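Putative hydrolase (Bacteroides ovatus, PDB 4HBS) is of unknown function but adopts a five-bladed beta-propeller fold and is probably a hydrolase, perhaps one that acts on carbohydrates. Local coordinates at residues N167-M172 with L193-L198; Q154-W159 with D178-N183; A47-S52 with Y395-Y400; D334-F339 with S407-D412. All blocks are in the same frame, centred on the assembly; numbering follows the deposited sequence.

Contact 1: N167-M172 with L193-L198; sequences NNQMQM and LATYSL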
# COMPACT_ATOMS: atom_id res chain seq x y z
N ASN A 167 -7.33 -12.56 -17.09
CA ASN A 167 -7.47 -12.53 -18.56
C ASN A 167 -6.59 -11.42 -19.18
O ASN A 167 -7.09 -10.58 -19.93
CB ASN A 167 -8.97 -12.36 -18.97
CG ASN A 167 -9.79 -13.63 -18.90
OD1 ASN A 167 -9.30 -14.74 -18.59
ND2 ASN A 167 -11.07 -13.51 -19.25
N ASN A 168 -5.28 -11.45 -18.85
CA ASN A 168 -4.25 -10.48 -19.30
C ASN A 168 -4.78 -9.02 -19.20
O ASN A 168 -4.71 -8.23 -20.16
CB ASN A 168 -3.74 -10.81 -20.72
CG ASN A 168 -2.38 -10.16 -21.03
OD1 ASN A 168 -1.42 -10.22 -20.23
ND2 ASN A 168 -2.25 -9.53 -22.21
N GLN A 169 -5.33 -8.70 -18.03
CA GLN A 169 -5.88 -7.39 -17.69
C GLN A 169 -5.78 -7.24 -16.22
O GLN A 169 -6.01 -8.23 -15.51
CB GLN A 169 -7.35 -7.26 -18.13
CG GLN A 169 -7.56 -7.12 -19.62
CD GLN A 169 -8.99 -6.83 -19.95
OE1 GLN A 169 -9.93 -7.21 -19.23
NE2 GLN A 169 -9.20 -6.20 -21.09
N MSE A 170 -5.45 -6.05 -15.73
CA MSE A 170 -5.35 -5.84 -14.29
C MSE A 170 -6.65 -5.23 -13.77
O MSE A 170 -7.04 -4.14 -14.20
CB MSE A 170 -4.16 -4.96 -13.93
CG MSE A 170 -3.89 -4.91 -12.43
SE MSE A 170 -2.69 -3.50 -12.01
CE MSE A 170 -3.90 -2.05 -12.26
N GLN A 171 -7.30 -5.95 -12.85
CA GLN A 171 -8.53 -5.52 -12.18
C GLN A 171 -8.12 -4.94 -10.85
O GLN A 171 -7.44 -5.62 -10.09
CB GLN A 171 -9.48 -6.70 -11.96
CG GLN A 171 -9.67 -7.60 -13.14
CD GLN A 171 -10.62 -8.69 -12.76
OE1 GLN A 171 -10.28 -9.58 -11.98
NE2 GLN A 171 -11.86 -8.62 -13.24
N MSE A 172 -8.50 -3.68 -10.58
CA MSE A 172 -8.13 -2.99 -9.36
C MSE A 172 -9.33 -2.40 -8.64
O MSE A 172 -10.25 -1.91 -9.30
CB MSE A 172 -7.17 -1.85 -9.73
CG MSE A 172 -6.90 -0.89 -8.57
SE MSE A 172 -5.40 0.18 -8.88
CE MSE A 172 -4.89 0.37 -7.09
N LEU A 193 -14.64 -0.79 -9.28
CA LEU A 193 -13.83 -1.83 -9.90
C LEU A 193 -13.34 -1.29 -11.22
O LEU A 193 -14.14 -1.14 -12.15
CB LEU A 193 -14.60 -3.15 -10.08
CG LEU A 193 -13.85 -4.31 -10.79
CD1 LEU A 193 -12.55 -4.62 -10.10
CD2 LEU A 193 -14.70 -5.57 -10.84
N ALA A 194 -12.03 -0.98 -11.30
CA ALA A 194 -11.38 -0.44 -12.50
C ALA A 194 -10.63 -1.56 -13.22
O ALA A 194 -9.93 -2.33 -12.56
CB ALA A 194 -10.40 0.66 -12.11
N THR A 195 -10.76 -1.66 -14.56
CA THR A 195 -10.05 -2.68 -15.35
C THR A 195 -9.06 -1.96 -16.26
O THR A 195 -9.46 -1.05 -16.99
CB THR A 195 -11.04 -3.56 -16.14
OG1 THR A 195 -11.90 -4.22 -15.21
CG2 THR A 195 -10.33 -4.61 -16.99
N TYR A 196 -7.77 -2.35 -16.21
CA TYR A 196 -6.70 -1.72 -16.98
C TYR A 196 -6.14 -2.67 -18.07
O TYR A 196 -5.99 -3.87 -17.83
CB TYR A 196 -5.57 -1.30 -16.03
CG TYR A 196 -5.95 -0.19 -15.08
CD1 TYR A 196 -5.84 1.14 -15.45
CD2 TYR A 196 -6.46 -0.48 -13.82
CE1 TYR A 196 -6.22 2.17 -14.59
CE2 TYR A 196 -6.82 0.54 -12.94
CZ TYR A 196 -6.71 1.86 -13.33
OH TYR A 196 -7.11 2.85 -12.45
N SER A 197 -5.80 -2.13 -19.25
CA SER A 197 -5.22 -2.94 -20.32
C SER A 197 -3.73 -3.13 -20.09
O SER A 197 -3.07 -2.25 -19.53
CB SER A 197 -5.44 -2.29 -21.68
OG SER A 197 -4.74 -2.97 -22.70
N LEU A 198 -3.19 -4.27 -20.57
CA LEU A 198 -1.76 -4.60 -20.48
C LEU A 198 -1.19 -4.78 -21.90
O LEU A 198 -0.16 -5.43 -22.09
CB LEU A 198 -1.57 -5.88 -19.63
CG LEU A 198 -2.14 -5.83 -18.20
CD1 LEU A 198 -2.02 -7.18 -17.52
CD2 LEU A 198 -1.45 -4.79 -17.37
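Met172 N bonds to Ala194 O over 2.8 Å, nearly straight at 174°, and Tyr196 N gives a bond of 2.8 Å to Met170 O. These belong to two hydrogen-bonded pairs, Met172 with Ala194 and Met170 with Tyr196, that join the central strands of an antiparallel four-stranded sheet, a propeller blade. Met170, a selenomethionine like Met172, runs beside the Tyr196 ring and points the same way. Its CG stands opposite the backbone N (chi1 -170°), and a bend at the last torsion turns the methyl back, setting Met170 CE 3.4 Å from Tyr196 CD2. Met172 meets the ring at its edge, Met172 CB being 4.0 Å from Tyr196 CE2, while its selenium lies obliquely to the ring in a loose Met-aromatic contact. The far end of the ring is held through Tyr196 OH, which bonds to His134 NE2 and Trp174 NE1. Flexible, unbranched chains suit this face, where both selenomethionines also reach Phe72 in the neighbouring sheet. On the other face Thr195 CG2 lies 3.5 Å from Gln169 OE1; there Gln171 OE1 is bonded to Leu256 N and Gln171 NE2 to Asp255 OD1. Near the Asn167-Asn168 turn, Leu198 CD1 packs 3.7 Å from Gln169 N, an apolar branch laid against the backbone.

Contact 2: Q154-W159 with D178-N183; sequences QDYLYW and DNTDPN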
# COMPACT_ATOMS: atom_id res chain seq x y z
N GLN A 154 -11.36 17.83 -3.11
CA GLN A 154 -11.23 17.67 -1.66
C GLN A 154 -12.46 17.07 -1.04
O GLN A 154 -12.38 16.73 0.14
CB GLN A 154 -10.93 19.02 -1.00
CG GLN A 154 -9.79 19.80 -1.62
CD GLN A 154 -8.50 19.05 -1.61
OE1 GLN A 154 -8.01 18.61 -2.65
NE2 GLN A 154 -7.91 18.88 -0.44
N ASP A 155 -13.55 16.87 -1.81
CA ASP A 155 -14.83 16.38 -1.30
C ASP A 155 -14.92 14.87 -1.38
O ASP A 155 -14.93 14.20 -0.34
CB ASP A 155 -16.04 17.04 -2.02
CG ASP A 155 -15.99 17.17 -3.56
OD1 ASP A 155 -14.92 16.86 -4.16
OD2 ASP A 155 -17.02 17.58 -4.15
N TYR A 156 -14.98 14.32 -2.61
CA TYR A 156 -15.09 12.88 -2.86
C TYR A 156 -13.87 12.43 -3.63
O TYR A 156 -13.44 13.13 -4.55
CB TYR A 156 -16.39 12.57 -3.61
CG TYR A 156 -17.60 13.02 -2.82
CD1 TYR A 156 -18.02 12.31 -1.70
CD2 TYR A 156 -18.21 14.24 -3.08
CE1 TYR A 156 -19.08 12.77 -0.91
CE2 TYR A 156 -19.26 14.71 -2.30
CZ TYR A 156 -19.70 13.97 -1.22
OH TYR A 156 -20.76 14.40 -0.44
N LEU A 157 -13.28 11.30 -3.25
CA LEU A 157 -12.08 10.83 -3.95
C LEU A 157 -11.94 9.32 -3.88
O LEU A 157 -12.78 8.65 -3.28
CB LEU A 157 -10.82 11.53 -3.34
CG LEU A 157 -10.54 11.26 -1.86
CD1 LEU A 157 -9.53 10.17 -1.66
CD2 LEU A 157 -10.04 12.48 -1.20
N TYR A 158 -10.89 8.80 -4.54
CA TYR A 158 -10.56 7.39 -4.60
C TYR A 158 -9.16 7.18 -4.08
O TYR A 158 -8.26 7.95 -4.42
CB TYR A 158 -10.65 6.87 -6.05
CG TYR A 158 -12.04 6.50 -6.52
CD1 TYR A 158 -12.83 5.59 -5.81
CD2 TYR A 158 -12.55 6.99 -7.72
CE1 TYR A 158 -14.11 5.24 -6.24
CE2 TYR A 158 -13.82 6.63 -8.17
CZ TYR A 158 -14.61 5.78 -7.41
OH TYR A 158 -15.87 5.43 -7.82
N TRP A 159 -8.95 6.13 -3.27
CA TRP A 159 -7.63 5.75 -2.82
C TRP A 159 -7.44 4.27 -3.15
O TRP A 159 -8.41 3.52 -3.26
CB TRP A 159 -7.41 6.09 -1.34
CG TRP A 159 -7.04 7.52 -1.06
CD1 TRP A 159 -6.41 8.40 -1.90
CD2 TRP A 159 -7.25 8.23 0.16
NE1 TRP A 159 -6.21 9.60 -1.27
CE2 TRP A 159 -6.70 9.52 0.00
CE3 TRP A 159 -7.80 7.87 1.41
CZ2 TRP A 159 -6.66 10.44 1.05
CZ3 TRP A 159 -7.82 8.82 2.42
CH2 TRP A 159 -7.26 10.08 2.24
N ASP A 178 -15.19 9.94 1.55
CA ASP A 178 -15.96 11.17 1.78
C ASP A 178 -15.26 12.05 2.83
O ASP A 178 -15.15 11.64 4.00
CB ASP A 178 -17.39 10.83 2.23
CG ASP A 178 -18.35 12.01 2.33
OD1 ASP A 178 -17.89 13.17 2.14
OD2 ASP A 178 -19.56 11.77 2.52
N ASN A 179 -14.84 13.28 2.43
CA ASN A 179 -14.16 14.25 3.31
C ASN A 179 -15.02 15.50 3.53
O ASN A 179 -14.49 16.54 3.93
CB ASN A 179 -12.80 14.64 2.71
CG ASN A 179 -11.69 13.65 2.97
OD1 ASN A 179 -11.80 12.74 3.78
ND2 ASN A 179 -10.57 13.83 2.28
N THR A 180 -16.35 15.40 3.35
CA THR A 180 -17.22 16.56 3.55
C THR A 180 -17.60 16.75 5.04
O THR A 180 -17.99 17.85 5.40
CB THR A 180 -18.44 16.47 2.66
OG1 THR A 180 -19.17 15.28 2.98
CG2 THR A 180 -18.07 16.52 1.17
N ASP A 181 -17.47 15.70 5.91
CA ASP A 181 -17.76 15.85 7.35
C ASP A 181 -16.45 16.23 8.06
O ASP A 181 -15.55 15.40 8.11
CB ASP A 181 -18.35 14.54 7.94
CG ASP A 181 -18.99 14.71 9.32
OD1 ASP A 181 -18.48 15.52 10.12
OD2 ASP A 181 -19.96 14.00 9.61
N PRO A 182 -16.28 17.46 8.60
CA PRO A 182 -15.00 17.81 9.25
C PRO A 182 -14.69 17.00 10.51
O PRO A 182 -13.52 16.90 10.88
CB PRO A 182 -15.15 19.29 9.59
CG PRO A 182 -16.31 19.75 8.85
CD PRO A 182 -17.22 18.59 8.68
N ASN A 183 -15.72 16.42 11.16
CA ASN A 183 -15.51 15.59 12.34
C ASN A 183 -15.08 14.19 11.87
O ASN A 183 -13.97 13.74 12.16
CB ASN A 183 -16.77 15.53 13.20
CG ASN A 183 -17.39 16.87 13.52
OD1 ASN A 183 -18.51 17.20 13.09
ND2 ASN A 183 -16.72 17.68 14.27
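Tyr156 lays its ring beside the carboxylate of Asp178, the two side chains running the same way with their planes 44° apart, and Tyr156 CE1 comes 3.3 Å from Asp178 OD1. The methyl of Thr180 crosses the outer end of the ring, with Thr180 CG2 3.8 Å from Tyr156 OH. Asp178 OD1 accepts twice, from Thr180 N at 3.0 Å on the anti side and from Thr180 OG1 at 2.6 Å on the syn side, while Asp178 OD2 forms a salt bridge with Arg187. A short acid suits the place because its two oxygens can hold the turn and the arginine together. An alanine here has no carboxylate, so Thr180 would probably be freer to turn and Arg187 left without this mate. Asn179 N gives a 2.9 Å bond, straight at 168°, to Asp155 O. Beyond it the Asn179 amide crosses Leu157, with Asn179 ND2 3.8 Å from Leu157 CD2, and its oxygen is taken by Met186 N. Asp155 in turn reaches Thr141 through OD2. The arrangement is an Asx turn at the end of strand 169-178, leading the chain out of an antiparallel pair in a propeller blade.

Contact 3: A47-S52 with Y395-Y400; sequences ALFTRS and YRPYFY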
# COMPACT_ATOMS: atom_id res chain seq x y z
N ALA A 47 16.52 5.75 -2.60
CA ALA A 47 17.07 6.68 -3.59
C ALA A 47 16.17 6.80 -4.79
O ALA A 47 15.98 7.91 -5.29
CB ALA A 47 18.45 6.23 -4.03
N LEU A 48 15.57 5.68 -5.25
CA LEU A 48 14.64 5.72 -6.38
C LEU A 48 13.48 6.68 -6.12
O LEU A 48 13.10 7.41 -7.03
CB LEU A 48 14.08 4.32 -6.70
CG LEU A 48 14.95 3.42 -7.54
CD1 LEU A 48 14.36 2.01 -7.57
CD2 LEU A 48 15.13 3.97 -8.97
N PHE A 49 12.95 6.71 -4.89
CA PHE A 49 11.85 7.59 -4.52
C PHE A 49 12.33 8.90 -3.83
O PHE A 49 11.56 9.53 -3.12
CB PHE A 49 10.84 6.82 -3.67
CG PHE A 49 10.19 5.72 -4.49
CD1 PHE A 49 10.83 4.49 -4.69
CD2 PHE A 49 8.95 5.91 -5.09
CE1 PHE A 49 10.24 3.49 -5.45
CE2 PHE A 49 8.37 4.91 -5.86
CZ PHE A 49 9.02 3.70 -6.03
N THR A 50 13.60 9.31 -4.10
CA THR A 50 14.16 10.61 -3.71
C THR A 50 14.29 11.30 -5.04
O THR A 50 15.34 11.18 -5.68
CB THR A 50 15.48 10.48 -2.96
OG1 THR A 50 15.33 9.59 -1.89
CG2 THR A 50 15.94 11.78 -2.40
N ARG A 51 13.19 11.91 -5.52
CA ARG A 51 13.13 12.53 -6.85
C ARG A 51 12.99 14.05 -6.76
O ARG A 51 12.59 14.56 -5.72
CB ARG A 51 11.94 11.94 -7.63
CG ARG A 51 11.89 10.41 -7.58
CD ARG A 51 10.89 9.75 -8.51
NE ARG A 51 11.23 9.96 -9.92
CZ ARG A 51 10.80 10.95 -10.69
NH1 ARG A 51 9.96 11.86 -10.22
NH2 ARG A 51 11.21 11.04 -11.95
N SER A 52 13.35 14.75 -7.85
CA SER A 52 13.31 16.21 -7.91
C SER A 52 12.28 16.80 -8.87
O SER A 52 11.90 17.96 -8.68
CB SER A 52 14.68 16.73 -8.32
OG SER A 52 15.61 16.40 -7.30
N TYR A 395 7.10 13.17 3.74
CA TYR A 395 6.04 12.53 3.02
C TYR A 395 6.49 11.72 1.79
O TYR A 395 6.20 12.08 0.65
CB TYR A 395 5.07 13.62 2.61
CG TYR A 395 3.71 13.10 2.27
CD1 TYR A 395 2.90 12.53 3.24
CD2 TYR A 395 3.21 13.21 0.98
CE1 TYR A 395 1.65 12.05 2.94
CE2 TYR A 395 1.94 12.76 0.68
CZ TYR A 395 1.15 12.19 1.66
OH TYR A 395 -0.12 11.78 1.40
N ARG A 396 7.12 10.59 2.04
CA ARG A 396 7.54 9.67 0.99
C ARG A 396 7.82 8.32 1.60
O ARG A 396 8.05 8.23 2.83
CB ARG A 396 8.76 10.20 0.19
CG ARG A 396 9.80 10.94 0.97
CD ARG A 396 10.74 10.01 1.69
NE ARG A 396 12.04 10.01 1.05
CZ ARG A 396 12.56 9.04 0.29
NH1 ARG A 396 11.88 7.91 0.09
NH2 ARG A 396 13.76 9.17 -0.24
N PRO A 397 7.77 7.23 0.79
CA PRO A 397 8.00 5.91 1.37
C PRO A 397 9.45 5.65 1.68
O PRO A 397 10.34 6.21 1.06
CB PRO A 397 7.49 4.96 0.29
CG PRO A 397 7.60 5.70 -0.97
CD PRO A 397 7.50 7.15 -0.66
N TYR A 398 9.67 4.83 2.68
CA TYR A 398 11.00 4.37 3.08
C TYR A 398 10.91 2.86 3.01
O TYR A 398 9.89 2.31 3.42
CB TYR A 398 11.36 4.90 4.46
CG TYR A 398 11.77 6.35 4.41
CD1 TYR A 398 12.99 6.73 3.85
CD2 TYR A 398 10.94 7.36 4.89
CE1 TYR A 398 13.39 8.07 3.81
CE2 TYR A 398 11.32 8.70 4.85
CZ TYR A 398 12.56 9.05 4.33
OH TYR A 398 12.96 10.36 4.27
N PHE A 399 11.90 2.20 2.39
CA PHE A 399 11.87 0.77 2.15
C PHE A 399 12.79 -0.04 3.09
O PHE A 399 13.86 0.43 3.49
CB PHE A 399 12.25 0.51 0.69
CG PHE A 399 11.26 1.13 -0.26
CD1 PHE A 399 11.34 2.48 -0.60
CD2 PHE A 399 10.19 0.40 -0.75
CE1 PHE A 399 10.43 3.05 -1.48
CE2 PHE A 399 9.26 0.98 -1.61
CZ PHE A 399 9.40 2.30 -1.98
N TYR A 400 12.34 -1.26 3.43
CA TYR A 400 13.07 -2.21 4.28
C TYR A 400 13.00 -3.61 3.70
O TYR A 400 12.05 -3.93 3.02
CB TYR A 400 12.47 -2.24 5.71
CG TYR A 400 12.41 -0.89 6.37
CD1 TYR A 400 11.38 -0.00 6.09
CD2 TYR A 400 13.41 -0.47 7.24
CE1 TYR A 400 11.35 1.27 6.65
CE2 TYR A 400 13.40 0.81 7.79
CZ TYR A 400 12.36 1.67 7.50
OH TYR A 400 12.37 2.94 8.02
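The rings of Phe49 and Phe399 meet obliquely, their centroids 5.2 Å apart and planes inclined at 37°. Phe399 CZ lies over one face of the Phe49 ring, and Phe399 CE1 is 3.5 Å from Phe49 CD1. Pro397 adds a looser apolar touch, its CG 4.3 Å from Phe49 CD2. With CG turned opposite its carbonyl carbon (chi1 -66°), Phe49 reaches inward from the first non-helical position after helix 43-48, and it meets Trp73 as well. A serine at Phe49 would probably open a gap beside Phe399 and Pro397 and leave the Phe399 ring freer to turn. The polar part centres on Arg396. Phe49 O lies over one face of its guanidinium, 3.6 Å from Arg396 CZ, and Tyr398 packs over the opposite face. Arg396 NE forms a salt bridge with Asp393, and Arg396 NH2 bonds to Asn46 O, an oxygen that also meets Thr50 OG1. A long, flat cation suits the spot, since it can bond to Asn46 O and reach Asp393 while its flat face lies against Phe49 O. Chemically, then, the buried charge of Arg396 is probably offset by the acid of Asp393 and the backbone oxygen of Asn46.

Contact 4: D334-F339 with S407-D412; sequences DQKTLF and SLYDND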
# COMPACT_ATOMS: atom_id res chain seq x y z
N ASP A 334 -0.49 -16.63 17.22
CA ASP A 334 0.91 -16.50 17.59
C ASP A 334 1.50 -15.21 17.05
O ASP A 334 2.30 -15.21 16.11
CB ASP A 334 1.69 -17.76 17.12
CG ASP A 334 1.03 -19.06 17.57
OD1 ASP A 334 0.49 -19.09 18.70
OD2 ASP A 334 1.01 -20.03 16.76
N GLN A 335 1.08 -14.09 17.64
CA GLN A 335 1.57 -12.79 17.23
C GLN A 335 3.05 -12.71 17.54
O GLN A 335 3.49 -13.26 18.56
CB GLN A 335 0.82 -11.67 17.96
CG GLN A 335 1.19 -10.24 17.55
CD GLN A 335 0.50 -9.26 18.48
OE1 GLN A 335 -0.73 -9.15 18.47
NE2 GLN A 335 1.25 -8.63 19.37
N LYS A 336 3.82 -12.08 16.67
CA LYS A 336 5.25 -11.86 16.85
C LYS A 336 5.58 -10.45 16.41
O LYS A 336 4.87 -9.92 15.56
CB LYS A 336 6.08 -12.87 16.01
CG LYS A 336 5.90 -14.34 16.37
CD LYS A 336 6.81 -14.75 17.47
CE LYS A 336 6.42 -16.06 18.07
NZ LYS A 336 7.54 -16.65 18.84
N THR A 337 6.62 -9.83 16.96
CA THR A 337 7.04 -8.51 16.50
C THR A 337 8.18 -8.77 15.52
O THR A 337 9.24 -9.27 15.91
CB THR A 337 7.39 -7.60 17.66
OG1 THR A 337 6.20 -7.39 18.42
CG2 THR A 337 7.92 -6.26 17.21
N LEU A 338 7.93 -8.51 14.22
CA LEU A 338 8.91 -8.72 13.16
C LEU A 338 10.08 -7.77 13.38
O LEU A 338 11.23 -8.22 13.49
CB LEU A 338 8.26 -8.51 11.80
CG LEU A 338 9.05 -8.93 10.59
CD1 LEU A 338 9.32 -10.41 10.60
CD2 LEU A 338 8.31 -8.54 9.31
N PHE A 339 9.77 -6.49 13.55
CA PHE A 339 10.75 -5.46 13.88
C PHE A 339 10.04 -4.15 14.23
O PHE A 339 8.83 -4.03 14.06
CB PHE A 339 11.75 -5.26 12.74
CG PHE A 339 11.28 -4.46 11.55
CD1 PHE A 339 10.45 -5.03 10.60
CD2 PHE A 339 11.77 -3.18 11.32
CE1 PHE A 339 10.07 -4.30 9.46
CE2 PHE A 339 11.42 -2.47 10.17
CZ PHE A 339 10.58 -3.04 9.25
N SER A 407 12.19 -17.49 10.73
CA SER A 407 12.78 -17.90 12.02
C SER A 407 11.91 -17.63 13.22
O SER A 407 12.04 -18.35 14.20
CB SER A 407 14.09 -17.17 12.26
OG SER A 407 14.99 -17.41 11.20
N LEU A 408 11.06 -16.59 13.19
CA LEU A 408 10.22 -16.22 14.32
C LEU A 408 9.47 -17.40 14.96
O LEU A 408 9.31 -17.40 16.19
CB LEU A 408 9.21 -15.14 13.92
CG LEU A 408 9.78 -13.73 13.67
CD1 LEU A 408 8.71 -12.82 13.19
CD2 LEU A 408 10.42 -13.16 14.92
N TYR A 409 9.06 -18.40 14.16
CA TYR A 409 8.34 -19.57 14.67
C TYR A 409 9.25 -20.83 14.79
O TYR A 409 8.72 -21.95 14.85
CB TYR A 409 7.13 -19.85 13.75
CG TYR A 409 6.18 -18.68 13.71
CD1 TYR A 409 5.45 -18.30 14.83
CD2 TYR A 409 6.03 -17.91 12.56
CE1 TYR A 409 4.60 -17.20 14.81
CE2 TYR A 409 5.15 -16.83 12.51
CZ TYR A 409 4.46 -16.46 13.65
OH TYR A 409 3.62 -15.37 13.61
N ASP A 410 10.60 -20.64 14.90
CA ASP A 410 11.58 -21.73 15.07
C ASP A 410 11.33 -22.53 16.32
O ASP A 410 11.16 -23.74 16.26
CB ASP A 410 13.05 -21.19 15.18
CG ASP A 410 13.84 -21.02 13.91
OD1 ASP A 410 13.36 -21.46 12.83
OD2 ASP A 410 14.99 -20.52 13.99
N ASN A 411 11.34 -21.82 17.46
CA ASN A 411 11.22 -22.43 18.79
C ASN A 411 9.74 -22.45 19.32
O ASN A 411 9.52 -22.50 20.53
CB ASN A 411 12.17 -21.70 19.77
CG ASN A 411 13.58 -21.46 19.22
OD1 ASN A 411 14.06 -20.32 19.16
ND2 ASN A 411 14.27 -22.51 18.78
N ASP A 412 8.74 -22.49 18.40
CA ASP A 412 7.32 -22.59 18.72
C ASP A 412 6.78 -23.90 18.16
O ASP A 412 7.27 -24.36 17.12
CB ASP A 412 6.55 -21.40 18.10
CG ASP A 412 6.87 -20.05 18.71
OD1 ASP A 412 8.05 -19.81 19.06
OD2 ASP A 412 5.95 -19.21 18.80
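Lys336 makes the charged part of the contact, reaching across to Asp412 from the opposite direction. Its NZ lies 3.0 Å from Asp412 OD2, a salt bridge entering on the syn side of the carboxylate and 22° out of its plane. The bond from Lys336 NZ to Asp412 OD1 is weak, as is the one to Leu408 O at 3.3 Å. A long, flexible cation suits this strand position because it can span to the turn and pair with an acid, with only a weak bond to the carbonyl; the bend at chi2 (-86°) swings the chain over to them. Asp334 and Asp412 are like charges 5.4 Å apart between their OD2 atoms, and Lys336, together with Arg324, which pairs with Asp334, probably eases that proximity. One neutral hydrogen bond stands apart: Tyr409 OH donates to Asp334 O at 2.8 Å, and the carbonyl oxygen lies at the edge of the ring, in its plane. Among the apolar contacts, Lys336 and Tyr409 pass in opposite directions, with Lys336 CG 3.5 Å from Tyr409 CE1, so the methylene chain lies against the ring. The Leu338 and Leu408 side chains are roughly perpendicular, Leu338 CD1 to Leu408 CD1 3.6 Å, and Leu408 CD1 also meets Lys336 CB at 3.9 Å. Segment 407-412 leaves a 3-10 turn and makes a type I turn from Tyr409 to Asp412. It lies against strand 333-340, outermost in its four-stranded sheet beside strand 319-325, while Leu338 also packs on strands 371-377 and 399-403 of the neighbouring sheet.

Overall arrangement
From the N terminus, contact 3 opens first, at 47-52, and closes only at 395-400, so its loop spans most of the propeller. Within that span contact 2 opens at 154-159 and contact 1 at 167-172; contact 2 closes at 178-183 before contact 1 does at 193-198, so the two cross while sharing one four-stranded sheet. Contact 4 opens at 334-339, still inside contact 3, but closes beyond it at 407-412, so these two cross as well, and they touch where Tyr400 packs on Phe339. Contacts 3 and 4 thus tie the C-terminal chain to an early helix and to a late blade, while contacts 1 and 2 hold one blade together.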